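PDB 4FEK: putative diflavin flavoprotein A 5 from Nostoc sp. PCC 7120, which probably carries electrons from NADH to oxygen, reducing it to water, this chain being its N-terminal metallo-beta-lactamase-like, diiron-type domain. Local coordinates for residues T16-L21 with T167-T172. Residues are numbered along the deposited sequence; the frame is centred on the assembly and turned at random.
Sequences TNTKVL and TQILYT
The two beta-sheets of the metallo-beta-lactamase-like sandwich face each other where Thr18, at the start of strand 18-25, meets Thr167 in the turn before strand 169-173, and Ile169 and Tyr171 on that strand. No direct hydrogen bond crosses between the segments; one water joins three hydroxyls instead. It donates to Thr18 OG1 at 2.9 Å. The same water oxygen lies 2.9 Å from Thr167 OG1. It also sits in the plane of the Tyr171 ring at its edge, 2.7 Å from Tyr171 OH. Thr18 OG1 in turn donates to Thr16 O over 3.0 Å, approaching from above the carbonyl plane, so this one hydroxyl both closes the bend before its strand and receives the water. Thr18 OG1 is turned beside the backbone N (chi1 -47°), which leaves CG2 anti to that N and directed at the phenol, near the ring plane. The methyl's contact with Tyr171 OH is tight at 3.1 Å; the two side chains approach from opposing sheets. Thr18 CG2 also touches Ile169 CD1 at 4.2 Å. Ile169 lays CG2 over one face of the Tyr171 ring, 3.5 Å above its plane but displaced toward the rim. Nearer the surface, Thr167 CG2 fills the corner between Thr16 O, 3.6 Å away, and Thr18 OG1. Tyr46 stacks edge-to-face with Tyr171, and Ala15 of strand 8-15 packs on Ile169, extending the apolar layer beside the three hydroxyls. Such a layer of side chains between two mixed sheets, here with a bridging water among the hydroxyls, is the interior of the alpha-beta/beta-alpha sandwich of the metallo-hydrolase fold.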
loop_
_atom_site.group_PDB
_atom_site.type_symbol
_atom_site.label_atom_id
_atom_site.label_comp_id
_atom_site.label_asym_id
_atom_site.label_seq_id
_atom_site.Cartn_x
_atom_site.Cartn_y
_atom_site.Cartn_z
ATOM N N THR A 16 12.752 11.943 -3.559
ATOM C CA THR A 16 13.969 12.001 -2.758
ATOM C C THR A 16 14.028 10.825 -1.799
ATOM O O THR A 16 13.134 10.649 -0.983
ATOM C CB THR A 16 14.076 13.318 -1.977
ATOM O OG1 THR A 16 14.018 14.419 -2.895
ATOM C CG2 THR A 16 15.385 13.372 -1.195
ATOM N N ASN A 17 15.065 9.998 -1.946
ATOM C CA ASN A 17 15.272 8.826 -1.099
ATOM C C ASN A 17 14.149 7.799 -1.189
ATOM O O ASN A 17 14.025 6.939 -0.321
ATOM C CB ASN A 17 15.446 9.232 0.358
ATOM C CG ASN A 17 16.708 10.054 0.592
ATOM O OD1 ASN A 17 17.784 9.745 0.055
ATOM N ND2 ASN A 17 16.583 11.092 1.398
ATOM N N THR A 18 13.369 7.865 -2.256
ATOM C CA THR A 18 12.218 6.967 -2.381
ATOM C C THR A 18 12.195 6.220 -3.702
ATOM O O THR A 18 12.312 6.826 -4.786
ATOM C CB THR A 18 10.899 7.755 -2.225
ATOM O OG1 THR A 18 10.989 8.613 -1.084
ATOM C CG2 THR A 18 9.675 6.801 -2.064
ATOM N N LYS A 19 11.997 4.903 -3.607
ATOM C CA LYS A 19 11.828 4.044 -4.772
ATOM C C LYS A 19 10.569 3.189 -4.652
ATOM O O LYS A 19 10.159 2.846 -3.534
ATOM C CB LYS A 19 13.000 3.071 -4.905
ATOM C CG LYS A 19 14.349 3.767 -5.102
ATOM C CD LYS A 19 15.465 2.734 -5.285
ATOM C CE LYS A 19 16.779 3.427 -5.684
ATOM N NZ LYS A 19 17.963 2.537 -5.464
ATOM N N VAL A 20 9.998 2.833 -5.801
ATOM C CA VAL A 20 8.904 1.852 -5.861
ATOM C C VAL A 20 9.479 0.569 -6.432
ATOM O O VAL A 20 10.387 0.620 -7.280
ATOM C CB VAL A 20 7.673 2.351 -6.695
ATOM C CG1 VAL A 20 8.047 2.661 -8.157
ATOM C CG2 VAL A 20 6.526 1.304 -6.668
ATOM N N LEU A 21 9.005 -0.566 -5.907
ATOM C CA LEU A 21 9.170 -1.861 -6.539
ATOM C C LEU A 21 7.780 -2.328 -6.942
ATOM O O LEU A 21 6.952 -2.571 -6.072
ATOM C CB LEU A 21 9.775 -2.876 -5.551
ATOM C CG LEU A 21 11.276 -2.753 -5.256
ATOM C CD1 LEU A 21 11.542 -1.562 -4.343
ATOM C CD2 LEU A 21 11.827 -4.049 -4.645
ATOM N N THR A 167 8.489 14.331 1.096
ATOM C CA THR A 167 8.212 14.147 -0.316
ATOM C C THR A 167 6.736 14.427 -0.653
ATOM O O THR A 167 6.359 14.479 -1.827
ATOM C CB THR A 167 8.541 12.704 -0.725
ATOM O OG1 THR A 167 7.647 11.808 -0.044
ATOM C CG2 THR A 167 9.989 12.341 -0.348
ATOM N N GLN A 168 5.912 14.594 0.377
ATOM C CA GLN A 168 4.457 14.781 0.205
ATOM C C GLN A 168 3.795 13.626 -0.548
ATOM O O GLN A 168 2.831 13.806 -1.305
ATOM C CB GLN A 168 4.122 16.138 -0.426
ATOM C CG GLN A 168 4.787 17.273 0.331
ATOM C CD GLN A 168 4.313 18.647 -0.081
ATOM O OE1 GLN A 168 4.152 18.938 -1.262
ATOM N NE2 GLN A 168 4.103 19.508 0.902
ATOM N N ILE A 169 4.318 12.431 -0.322
ATOM C CA ILE A 169 3.737 11.231 -0.894
ATOM C C ILE A 169 2.838 10.599 0.171
ATOM O O ILE A 169 3.211 10.471 1.333
ATOM C CB ILE A 169 4.814 10.213 -1.328
ATOM C CG1 ILE A 169 5.623 10.736 -2.541
ATOM C CG2 ILE A 169 4.183 8.891 -1.695
ATOM C CD1 ILE A 169 6.772 9.771 -2.957
ATOM N N LEU A 170 1.637 10.213 -0.237
ATOM C CA LEU A 170 0.741 9.481 0.643
ATOM C C LEU A 170 0.685 8.031 0.177
ATOM O O LEU A 170 0.332 7.755 -0.982
ATOM C CB LEU A 170 -0.646 10.128 0.596
ATOM C CG LEU A 170 -1.681 9.457 1.484
ATOM C CD1 LEU A 170 -1.271 9.650 2.928
ATOM C CD2 LEU A 170 -3.078 10.066 1.219
ATOM N N TYR A 171 1.032 7.113 1.076
ATOM C CA TYR A 171 1.031 5.673 0.800
ATOM C C TYR A 171 -0.354 5.163 1.192
ATOM O O TYR A 171 -0.706 5.190 2.371
ATOM C CB TYR A 171 2.148 4.982 1.598
ATOM C CG TYR A 171 3.533 5.522 1.169
ATOM C CD1 TYR A 171 4.242 4.914 0.134
ATOM C CD2 TYR A 171 4.070 6.668 1.751
ATOM C CE1 TYR A 171 5.469 5.411 -0.290
ATOM C CE2 TYR A 171 5.310 7.197 1.324
ATOM C CZ TYR A 171 5.992 6.555 0.301
ATOM O OH TYR A 171 7.206 7.053 -0.134
ATOM N N THR A 172 -1.135 4.737 0.204
ATOM C CA THR A 172 -2.570 4.546 0.409
ATOM C C THR A 172 -2.980 3.087 0.314
ATOM O O THR A 172 -4.168 2.771 0.522
ATOM C CB THR A 172 -3.423 5.358 -0.598
ATOM O OG1 THR A 172 -3.192 4.881 -1.937
ATOM C CG2 THR A 172 -3.115 6.834 -0.516
HETATM O O HOH W 1 8.660 9.191 0.551
#